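Local coordinates for phosphoenolpyruvate--protein phosphotransferase (Escherichia coli, PDB 5T12), which probably transfers the phosphoryl group of phosphoenolpyruvate to the carrier protein NPr, this chain being the N-terminal domain of Enzyme I-Ntr, at residues A[8-18]-A[210-220]; A[32-43]-A[89-100]. The protein carries 1 engineered substitution. All coordinates share one frame; numbering follows the deposited sequence.

Interaction 1 (A[8-18]-A[210-220]); sequences APGVAIAEGWQ and LHRRTLIVDGY
The flat face of the Y220 ring rests on the backbone of G10, whose N lies 3.5 Å from Y220 CZ, above the centre of the ring. On the same side, toward the rim, P9 CB meets Y220 CE1 at 3.6 Å, while V11 CG2 abuts the ring edge, so the aromatic plate finishes one end of an antiparallel ladder. Next to it, G219 CA approaches A8 O to 3.3 Å, a CA-H...O contact.

Between the ends, backbone bonds tie A12 to V217 and A14 to L215 in both directions. On the face bearing V11, I13 and E15, the I13 and I216 chains cross, with their CG1 atoms 3.7 Å apart. On the opposite face, that of A12, A14, L215 and V217, small alanines meet larger branched chains. V217 CG1 sits between its backbone N and carbonyl carbon (chi1 49°), where it reaches A12 CB at 3.7 Å, and L215 CD1 fills the low spot over G16 CA.

G16 is gripped twice, its N by R213 O and its O by R212 N, at the type II turn from L210 to R213. Beyond it the H211 ring wedges beside W17: ND1 accepts Q18 N at 3.0 Å through a nearly straight bond (175° at the hydrogen), though the donor stands 31° out of the ring plane, and H211 CE1 comes 3.7 Å from W17 CD1.

The pair lies inside a mixed sheet, strand 154-158 flanking 11-18 and strand 223-226 flanking 214-218. P228 of helix 228-241 touches I13, T214 and I216; towards the other face, L215 packs on V157 and L224, and V217 on I155.

Interaction 2 (A[32-43]-A[89-100]); sequences STLDPALERERL and LFAEVDKGSVAE
V93 and L43 interlock like teeth: L43 settles among L89, F90, V93 and A99, while V93 enters the hollow formed by P36, E39, R40 and L43. Their methyls, L43 CD1 and V93 CG2, meet at 3.6 Å, the two side chains passing alongside with their ends pointing opposite ways. Alongside, the aliphatic part of R40 crosses the F90 ring, CG standing 3.6 Å from the ring centroid in a CH-pi contact. A bend at chi3 (-72°) then turns the guanidinium away from the ring, and R40 NH1 forms a salt bridge to D94 OD1 at 2.8 Å.

A second polar cluster surrounds E39. Its OE1 takes the N-H of A99 (N to OE1 2.9 Å), met from above the carboxylate plane, at the start of helix 99-115; that positive helix end would probably favour a charged E39. R42 joins E39 to E100 in a salt-bridge network, with A99 CB over one face of its guanidinium.

Further out, D35 caps helix 36-61 by accepting L38 N, and T33 OG1 holds D35 N in an ST turn. The short segments of helices 36-61 and 83-94 run nearly antiparallel (158°), their axes 9.9 Å apart: knobs-into-holes packing of antiparallel helices, here within what is probably the helical subdomain known from Enzyme I N-terminal domains.

How the interactions relate
The two contacts illustrate how one chain builds two unlike subdomains. Interaction 1 belongs to the strand-rich part, interaction 2 to the helical part; their centres are 40 Å apart, on opposite sides of the chain's centre, and their nearest atoms are about 17 Å apart. Helix 36-61 is the next regular element after strand 11-18, so the chain leaves one contact to enter the other, and interaction 2 is nested within the loop closed by interaction 1, whose segments are 192 residues apart at their closest ends. In relatives, the alpha/beta subdomain carries the phosphorylated histidine and the helical subdomain docks the carrier protein, a division of labour with which this layout is consistent.

Interaction 1 (A[8-18]-A[210-220])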
loop_
_atom_site.group_PDB
_atom_site.type_symbol
_atom_site.label_atom_id
_atom_site.label_comp_id
_atom_site.label_asym_id
_atom_site.label_seq_id
_atom_site.Cartn_x
_atom_site.Cartn_y
_atom_site.Cartn_z
ATOM N N ALA A 8 -9.953 -11.595 1.967
ATOM C CA ALA A 8 -8.707 -12.329 1.835
ATOM C C ALA A 8 -8.538 -13.201 3.069
ATOM O O ALA A 8 -8.737 -12.714 4.191
ATOM C CB ALA A 8 -7.503 -11.397 1.677
ATOM N N PRO A 9 -8.173 -14.468 2.901
ATOM C CA PRO A 9 -8.133 -15.383 4.047
ATOM C C PRO A 9 -6.990 -15.060 4.994
ATOM O O PRO A 9 -6.044 -14.342 4.664
ATOM C CB PRO A 9 -7.940 -16.756 3.394
ATOM C CG PRO A 9 -7.226 -16.455 2.115
ATOM C CD PRO A 9 -7.767 -15.129 1.647
ATOM N N GLY A 10 -7.094 -15.613 6.198
ATOM C CA GLY A 10 -6.086 -15.454 7.223
ATOM C C GLY A 10 -6.665 -14.961 8.526
ATOM O O GLY A 10 -7.841 -14.573 8.621
ATOM N N VAL A 11 -5.828 -14.992 9.557
ATOM C CA VAL A 11 -6.155 -14.487 10.883
ATOM C C VAL A 11 -4.994 -13.626 11.360
ATOM O O VAL A 11 -3.826 -13.955 11.119
ATOM C CB VAL A 11 -6.436 -15.627 11.889
ATOM C CG1 VAL A 11 -6.829 -15.065 13.249
ATOM C CG2 VAL A 11 -7.522 -16.554 11.365
ATOM N N ALA A 12 -5.313 -12.518 12.026
ATOM C CA ALA A 12 -4.292 -11.628 12.558
ATOM C C ALA A 12 -4.851 -10.890 13.764
ATOM O O ALA A 12 -6.055 -10.639 13.854
ATOM C CB ALA A 12 -3.808 -10.626 11.503
ATOM N N ILE A 13 -3.961 -10.552 14.694
ATOM C CA ILE A 13 -4.302 -9.756 15.865
ATOM C C ILE A 13 -3.247 -8.669 16.019
ATOM O O ILE A 13 -2.046 -8.958 16.012
ATOM C CB ILE A 13 -4.406 -10.619 17.140
ATOM C CG1 ILE A 13 -4.714 -9.744 18.357
ATOM C CG2 ILE A 13 -3.140 -11.445 17.356
ATOM C CD1 ILE A 13 -4.973 -10.527 19.624
ATOM N N ALA A 14 -3.696 -7.421 16.136
ATOM C CA ALA A 14 -2.783 -6.289 16.212
ATOM C C ALA A 14 -3.570 -5.040 16.572
ATOM O O ALA A 14 -4.804 -5.022 16.523
ATOM C CB ALA A 14 -2.030 -6.077 14.893
ATOM N N GLU A 15 -2.832 -3.995 16.933
ATOM C CA GLU A 15 -3.431 -2.692 17.184
ATOM C C GLU A 15 -3.959 -2.095 15.884
ATOM O O GLU A 15 -3.328 -2.206 14.831
ATOM C CB GLU A 15 -2.397 -1.762 17.822
ATOM C CG GLU A 15 -2.581 -0.282 17.523
ATOM C CD GLU A 15 -1.346 0.534 17.861
ATOM O OE1 GLU A 15 -0.360 -0.058 18.347
ATOM O OE2 GLU A 15 -1.359 1.762 17.638
ATOM N N GLY A 16 -5.132 -1.471 15.959
ATOM C CA GLY A 16 -5.687 -0.798 14.795
ATOM C C GLY A 16 -4.962 0.511 14.519
ATOM O O GLY A 16 -4.575 1.239 15.434
ATOM N N TRP A 17 -4.776 0.804 13.233
ATOM C CA TRP A 17 -4.056 2.001 12.811
ATOM C C TRP A 17 -4.777 2.627 11.628
ATOM O O TRP A 17 -4.892 2.004 10.569
ATOM C CB TRP A 17 -2.604 1.672 12.443
ATOM C CG TRP A 17 -1.757 2.885 12.199
ATOM C CD1 TRP A 17 -1.267 3.746 13.138
ATOM C CD2 TRP A 17 -1.293 3.370 10.931
ATOM N NE1 TRP A 17 -0.533 4.738 12.535
ATOM C CE2 TRP A 17 -0.532 4.530 11.181
ATOM C CE3 TRP A 17 -1.450 2.938 9.611
ATOM C CZ2 TRP A 17 0.072 5.262 10.159
ATOM C CZ3 TRP A 17 -0.849 3.665 8.599
ATOM C CH2 TRP A 17 -0.100 4.814 8.879
ATOM N N GLN A 18 -5.260 3.852 11.812
ATOM C CA GLN A 18 -5.898 4.619 10.750
ATOM C C GLN A 18 -4.925 5.667 10.229
ATOM O O GLN A 18 -4.374 6.451 11.009
ATOM C CB GLN A 18 -7.174 5.300 11.247
ATOM C CG GLN A 18 -7.840 6.192 10.204
ATOM C CD GLN A 18 -8.759 7.231 10.820
ATOM O OE1 GLN A 18 -8.571 7.644 11.964
ATOM N NE2 GLN A 18 -9.760 7.661 10.059
ATOM N N LEU A 210 -11.647 2.554 15.766
ATOM C CA LEU A 210 -10.752 1.409 15.879
ATOM C C LEU A 210 -9.292 1.813 16.025
ATOM O O LEU A 210 -8.463 0.956 16.352
ATOM C CB LEU A 210 -10.902 0.490 14.664
ATOM C CG LEU A 210 -12.252 -0.198 14.460
ATOM C CD1 LEU A 210 -12.098 -1.364 13.500
ATOM C CD2 LEU A 210 -12.841 -0.658 15.785
ATOM N N HIS A 211 -8.960 3.081 15.787
ATOM C CA HIS A 211 -7.585 3.540 15.915
ATOM C C HIS A 211 -7.110 3.396 17.356
ATOM O O HIS A 211 -7.837 3.724 18.299
ATOM C CB HIS A 211 -7.481 4.995 15.453
ATOM C CG HIS A 211 -6.080 5.520 15.403
ATOM N ND1 HIS A 211 -5.092 4.939 14.635
ATOM C CD2 HIS A 211 -5.501 6.577 16.020
ATOM C CE1 HIS A 211 -3.966 5.612 14.787
ATOM N NE2 HIS A 211 -4.187 6.611 15.623
ATOM N N ARG A 212 -5.887 2.881 17.518
ATOM C CA ARG A 212 -5.255 2.661 18.821
ATOM C C ARG A 212 -5.986 1.616 19.661
ATOM O O ARG A 212 -5.935 1.660 20.892
ATOM C CB ARG A 212 -5.130 3.961 19.621
ATOM C CG ARG A 212 -4.404 5.084 18.917
ATOM C CD ARG A 212 -4.729 6.388 19.608
ATOM N NE ARG A 212 -4.229 7.549 18.886
ATOM C CZ ARG A 212 -4.822 8.736 18.905
ATOM N NH1 ARG A 212 -5.941 8.903 19.598
ATOM N NH2 ARG A 212 -4.309 9.752 18.226
ATOM N N ARG A 213 -6.670 0.669 19.027
ATOM C CA ARG A 213 -7.320 -0.416 19.748
ATOM C C ARG A 213 -6.880 -1.757 19.183
ATOM O O ARG A 213 -6.688 -1.899 17.972
ATOM C CB ARG A 213 -8.848 -0.312 19.684
ATOM C CG ARG A 213 -9.450 0.766 20.569
ATOM C CD ARG A 213 -10.848 0.370 21.021
ATOM N NE ARG A 213 -11.658 1.528 21.386
ATOM C CZ ARG A 213 -12.919 1.454 21.800
ATOM N NH1 ARG A 213 -13.515 0.275 21.906
ATOM N NH2 ARG A 213 -13.583 2.560 22.107
ATOM N N THR A 214 -6.730 -2.740 20.069
ATOM C CA THR A 214 -6.393 -4.092 19.645
ATOM C C THR A 214 -7.554 -4.701 18.869
ATOM O O THR A 214 -8.710 -4.622 19.293
ATOM C CB THR A 214 -6.053 -4.962 20.854
ATOM O OG1 THR A 214 -4.912 -4.420 21.531
ATOM C CG2 THR A 214 -5.744 -6.389 20.417
ATOM N N LEU A 215 -7.243 -5.313 17.730
ATOM C CA LEU A 215 -8.248 -5.910 16.866
ATOM C C LEU A 215 -7.811 -7.306 16.449
ATOM O O LEU A 215 -6.616 -7.592 16.334
ATOM C CB LEU A 215 -8.487 -5.060 15.609
ATOM C CG LEU A 215 -8.727 -3.559 15.774
ATOM C CD1 LEU A 215 -8.715 -2.880 14.414
ATOM C CD2 LEU A 215 -10.037 -3.290 16.493
ATOM N N ILE A 216 -8.794 -8.174 16.228
ATOM C CA ILE A 216 -8.585 -9.472 15.596
ATOM C C ILE A 216 -9.386 -9.483 14.303
ATOM O O ILE A 216 -10.619 -9.386 14.331
ATOM C CB ILE A 216 -9.006 -10.641 16.500
ATOM C CG1 ILE A 216 -8.210 -10.639 17.806
ATOM C CG2 ILE A 216 -8.820 -11.966 15.771
ATOM C CD1 ILE A 216 -8.508 -11.831 18.693
ATOM N N VAL A 217 -8.693 -9.594 13.174
ATOM C CA VAL A 217 -9.333 -9.691 11.869
ATOM C C VAL A 217 -9.339 -11.153 11.446
ATOM O O VAL A 217 -8.296 -11.819 11.458
ATOM C CB VAL A 217 -8.628 -8.803 10.827
ATOM C CG1 VAL A 217 -7.121 -9.021 10.852
ATOM C CG2 VAL A 217 -9.189 -9.063 9.436
ATOM N N ASP A 218 -10.520 -11.660 11.100
ATOM C CA ASP A 218 -10.707 -13.048 10.684
ATOM C C ASP A 218 -11.194 -13.033 9.239
ATOM O O ASP A 218 -12.372 -12.771 8.974
ATOM C CB ASP A 218 -11.688 -13.767 11.610
ATOM C CG ASP A 218 -12.008 -15.178 11.150
ATOM O OD1 ASP A 218 -11.210 -15.760 10.383
ATOM O OD2 ASP A 218 -13.058 -15.710 11.565
ATOM N N GLY A 219 -10.281 -13.310 8.307
ATOM C CA GLY A 219 -10.600 -13.323 6.894
ATOM C C GLY A 219 -11.190 -14.608 6.368
ATOM O O GLY A 219 -11.635 -14.648 5.217
ATOM N N TYR A 220 -11.200 -15.672 7.174
ATOM C CA TYR A 220 -11.842 -16.912 6.752
ATOM C C TYR A 220 -13.357 -16.827 6.878
ATOM O O TYR A 220 -14.085 -17.317 6.008
ATOM C CB TYR A 220 -11.319 -18.095 7.572
ATOM C CG TYR A 220 -9.849 -18.408 7.397
ATOM C CD1 TYR A 220 -9.355 -18.868 6.183
ATOM C CD2 TYR A 220 -8.961 -18.276 8.455
ATOM C CE1 TYR A 220 -8.015 -19.168 6.024
ATOM C CE2 TYR A 220 -7.620 -18.574 8.307
ATOM C CZ TYR A 220 -7.152 -19.020 7.089
ATOM O OH TYR A 220 -5.818 -19.317 6.936
#

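Interaction 2 (A[32-43]-A[89-100])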
loop_
_atom_site.group_PDB
_atom_site.type_symbol
_atom_site.label_atom_id
_atom_site.label_comp_id
_atom_site.label_asym_id
_atom_site.label_seq_id
_atom_site.Cartn_x
_atom_site.Cartn_y
_atom_site.Cartn_z
ATOM N N SER A 32 13.874 23.426 -3.727
ATOM C CA SER A 32 15.124 23.677 -4.425
ATOM C C SER A 32 16.252 22.848 -3.822
ATOM O O SER A 32 16.252 22.531 -2.629
ATOM C CB SER A 32 15.477 25.163 -4.368
ATOM O OG SER A 32 15.339 25.668 -3.049
ATOM N N THR A 33 17.219 22.496 -4.665
ATOM C CA THR A 33 18.401 21.765 -4.235
ATOM C C THR A 33 19.639 22.389 -4.862
ATOM O O THR A 33 19.614 22.817 -6.021
ATOM C CB THR A 33 18.319 20.271 -4.604
ATOM O OG1 THR A 33 19.519 19.605 -4.191
ATOM C CG2 THR A 33 18.132 20.088 -6.105
ATOM N N LEU A 34 20.714 22.459 -4.078
ATOM C CA LEU A 34 22.017 22.899 -4.558
ATOM C C LEU A 34 23.013 21.746 -4.613
ATOM O O LEU A 34 24.227 21.974 -4.619
ATOM C CB LEU A 34 22.553 24.029 -3.679
ATOM C CG LEU A 34 21.731 25.321 -3.677
ATOM C CD1 LEU A 34 22.284 26.312 -2.666
ATOM C CD2 LEU A 34 21.699 25.933 -5.069
ATOM N N ASP A 35 22.515 20.513 -4.654
ATOM C CA ASP A 35 23.350 19.310 -4.649
ATOM C C ASP A 35 22.816 18.353 -5.707
ATOM O O ASP A 35 22.180 17.341 -5.391
ATOM C CB ASP A 35 23.356 18.666 -3.261
ATOM C CG ASP A 35 24.448 17.626 -3.098
ATOM O OD1 ASP A 35 24.982 17.143 -4.117
ATOM O OD2 ASP A 35 24.766 17.285 -1.939
ATOM N N PRO A 36 23.059 18.649 -6.987
ATOM C CA PRO A 36 22.491 17.803 -8.052
ATOM C C PRO A 36 23.008 16.376 -8.041
ATOM O O PRO A 36 22.261 15.456 -8.399
ATOM C CB PRO A 36 22.901 18.536 -9.338
ATOM C CG PRO A 36 23.206 19.938 -8.908
ATOM C CD PRO A 36 23.779 19.811 -7.532
ATOM N N ALA A 37 24.265 16.160 -7.644
ATOM C CA ALA A 37 24.820 14.810 -7.659
ATOM C C ALA A 37 24.137 13.915 -6.632
ATOM O O ALA A 37 23.915 12.727 -6.889
ATOM C CB ALA A 37 26.328 14.861 -7.411
ATOM N N LEU A 38 23.790 14.468 -5.468
ATOM C CA LEU A 38 23.172 13.661 -4.420
ATOM C C LEU A 38 21.748 13.262 -4.795
ATOM O O LEU A 38 21.362 12.097 -4.644
ATOM C CB LEU A 38 23.185 14.423 -3.095
ATOM C CG LEU A 38 22.338 13.833 -1.965
ATOM C CD1 LEU A 38 22.846 12.459 -1.555
ATOM C CD2 LEU A 38 22.310 14.779 -0.775
ATOM N N GLU A 39 20.954 14.219 -5.283
ATOM C CA GLU A 39 19.569 13.920 -5.636
ATOM C C GLU A 39 19.483 12.872 -6.736
ATOM O O GLU A 39 18.551 12.059 -6.748
ATOM C CB GLU A 39 18.843 15.199 -6.057
ATOM C CG GLU A 39 18.769 16.253 -4.964
ATOM C CD GLU A 39 18.100 15.743 -3.701
ATOM O OE1 GLU A 39 17.190 14.893 -3.806
ATOM O OE2 GLU A 39 18.488 16.189 -2.601
ATOM N N ARG A 40 20.440 12.871 -7.666
ATOM C CA ARG A 40 20.476 11.819 -8.675
ATOM C C ARG A 40 20.857 10.479 -8.057
ATOM O O ARG A 40 20.346 9.431 -8.468
ATOM C CB ARG A 40 21.447 12.192 -9.794
ATOM C CG ARG A 40 20.918 13.252 -10.746
ATOM C CD ARG A 40 21.846 13.433 -11.938
ATOM N NE ARG A 40 23.091 14.103 -11.574
ATOM C CZ ARG A 40 23.299 15.409 -11.703
ATOM N NH1 ARG A 40 22.344 16.189 -12.192
ATOM N NH2 ARG A 40 24.462 15.936 -11.347
ATOM N N GLU A 41 21.750 10.494 -7.065
ATOM C CA GLU A 41 22.129 9.255 -6.395
ATOM C C GLU A 41 20.986 8.713 -5.548
ATOM O O GLU A 41 20.813 7.493 -5.435
ATOM C CB GLU A 41 23.379 9.479 -5.544
ATOM C CG GLU A 41 24.650 9.679 -6.356
ATOM C CD GLU A 41 25.839 10.081 -5.505
ATOM O OE1 GLU A 41 25.663 10.280 -4.285
ATOM O OE2 GLU A 41 26.953 10.197 -6.058
ATOM N N ARG A 42 20.193 9.602 -4.944
ATOM C CA ARG A 42 19.027 9.157 -4.189
ATOM C C ARG A 42 17.966 8.554 -5.101
ATOM O O ARG A 42 17.236 7.647 -4.687
ATOM C CB ARG A 42 18.431 10.322 -3.399
ATOM C CG ARG A 42 19.346 10.920 -2.348
ATOM C CD ARG A 42 18.672 12.113 -1.695
ATOM N NE ARG A 42 17.378 11.752 -1.124
ATOM C CZ ARG A 42 16.344 12.581 -1.035
ATOM N NH1 ARG A 42 16.447 13.821 -1.492
ATOM N NH2 ARG A 42 15.204 12.169 -0.498
ATOM N N LEU A 43 17.866 9.044 -6.339
ATOM C CA LEU A 43 16.866 8.532 -7.268
ATOM C C LEU A 43 17.249 7.159 -7.807
ATOM O O LEU A 43 16.396 6.269 -7.903
ATOM C CB LEU A 43 16.663 9.521 -8.416
ATOM C CG LEU A 43 15.652 10.632 -8.137
ATOM C CD1 LEU A 43 15.789 11.752 -9.149
ATOM C CD2 LEU A 43 14.241 10.070 -8.157
ATOM N N LEU A 89 13.489 11.607 -14.902
ATOM C CA LEU A 89 13.671 12.069 -13.531
ATOM C C LEU A 89 14.914 12.940 -13.393
ATOM O O LEU A 89 14.912 13.907 -12.624
ATOM C CB LEU A 89 13.747 10.870 -12.585
ATOM C CG LEU A 89 12.500 9.984 -12.519
ATOM C CD1 LEU A 89 12.827 8.640 -11.890
ATOM C CD2 LEU A 89 11.391 10.676 -11.746
ATOM N N PHE A 90 15.983 12.616 -14.125
ATOM C CA PHE A 90 17.190 13.434 -14.060
ATOM C C PHE A 90 16.984 14.793 -14.714
ATOM O O PHE A 90 17.640 15.768 -14.332
ATOM C CB PHE A 90 18.364 12.708 -14.718
ATOM C CG PHE A 90 19.024 11.688 -13.833
ATOM C CD1 PHE A 90 18.437 11.299 -12.639
ATOM C CD2 PHE A 90 20.241 11.131 -14.187
ATOM C CE1 PHE A 90 19.045 10.364 -11.822
ATOM C CE2 PHE A 90 20.857 10.198 -13.372
ATOM C CZ PHE A 90 20.257 9.813 -12.189
ATOM N N ALA A 91 16.084 14.875 -15.698
ATOM C CA ALA A 91 15.793 16.155 -16.336
ATOM C C ALA A 91 15.174 17.140 -15.355
ATOM O O ALA A 91 15.389 18.352 -15.473
ATOM C CB ALA A 91 14.870 15.946 -17.535
ATOM N N GLU A 92 14.405 16.645 -14.384
ATOM C CA GLU A 92 13.849 17.521 -13.359
ATOM C C GLU A 92 14.886 17.891 -12.306
ATOM O O GLU A 92 14.798 18.972 -11.714
ATOM C CB GLU A 92 12.635 16.861 -12.702
ATOM C CG GLU A 92 11.424 16.753 -13.617
ATOM C CD GLU A 92 10.860 18.109 -14.000
ATOM O OE1 GLU A 92 10.929 19.039 -13.169
ATOM O OE2 GLU A 92 10.352 18.248 -15.133
ATOM N N VAL A 93 15.868 17.020 -12.064
ATOM C CA VAL A 93 16.924 17.342 -11.109
ATOM C C VAL A 93 17.812 18.456 -11.648
ATOM O O VAL A 93 18.235 19.347 -10.903
ATOM C CB VAL A 93 17.742 16.082 -10.769
ATOM C CG1 VAL A 93 18.849 16.414 -9.778
ATOM C CG2 VAL A 93 16.837 15.002 -10.213
ATOM N N ASP A 94 18.106 18.426 -12.952
ATOM C CA ASP A 94 18.916 19.477 -13.556
ATOM C C ASP A 94 18.224 20.832 -13.511
ATOM O O ASP A 94 18.899 21.865 -13.588
ATOM C CB ASP A 94 19.264 19.109 -15.000
ATOM C CG ASP A 94 20.105 17.848 -15.095
ATOM O OD1 ASP A 94 20.714 17.458 -14.075
ATOM O OD2 ASP A 94 20.162 17.250 -16.189
ATOM N N LYS A 95 16.898 20.855 -13.384
ATOM C CA LYS A 95 16.165 22.096 -13.165
ATOM C C LYS A 95 16.260 22.588 -11.728
ATOM O O LYS A 95 15.684 23.634 -11.408
ATOM C CB LYS A 95 14.693 21.916 -13.550
ATOM C CG LYS A 95 14.467 21.602 -15.021
ATOM C CD LYS A 95 12.991 21.382 -15.315
ATOM C CE LYS A 95 12.755 21.087 -16.786
ATOM N NZ LYS A 95 11.315 20.839 -17.070
ATOM N N GLY A 96 16.966 21.866 -10.861
ATOM C CA GLY A 96 17.123 22.270 -9.478
ATOM C C GLY A 96 16.008 21.776 -8.580
ATOM O O GLY A 96 15.530 22.515 -7.714
ATOM N N SER A 97 15.588 20.528 -8.771
ATOM C CA SER A 97 14.511 19.931 -7.995
ATOM C C SER A 97 15.041 18.794 -7.132
ATOM O O SER A 97 15.983 18.088 -7.508
ATOM C CB SER A 97 13.397 19.406 -8.907
ATOM O OG SER A 97 12.867 20.436 -9.722
ATOM N N VAL A 98 14.423 18.626 -5.965
ATOM C CA VAL A 98 14.741 17.501 -5.096
ATOM C C VAL A 98 14.100 16.231 -5.654
ATOM O O VAL A 98 13.157 16.276 -6.447
ATOM C CB VAL A 98 14.286 17.789 -3.652
ATOM C CG1 VAL A 98 14.842 16.765 -2.675
ATOM C CG2 VAL A 98 14.727 19.179 -3.240
ATOM N N ALA A 99 14.643 15.080 -5.243
ATOM C CA ALA A 99 14.208 13.802 -5.799
ATOM C C ALA A 99 12.713 13.579 -5.604
ATOM O O ALA A 99 12.049 12.992 -6.468
ATOM C CB ALA A 99 15.006 12.661 -5.169
ATOM N N GLU A 100 12.161 14.041 -4.479
ATOM C CA GLU A 100 10.739 13.838 -4.221
ATOM C C GLU A 100 9.875 14.602 -5.219
ATOM O O GLU A 100 8.890 14.061 -5.735
ATOM C CB GLU A 100 10.396 14.252 -2.788
ATOM C CG GLU A 100 10.832 13.254 -1.722
ATOM C CD GLU A 100 12.318 13.318 -1.422
ATOM O OE1 GLU A 100 13.002 14.211 -1.964
ATOM O OE2 GLU A 100 12.803 12.478 -0.636
#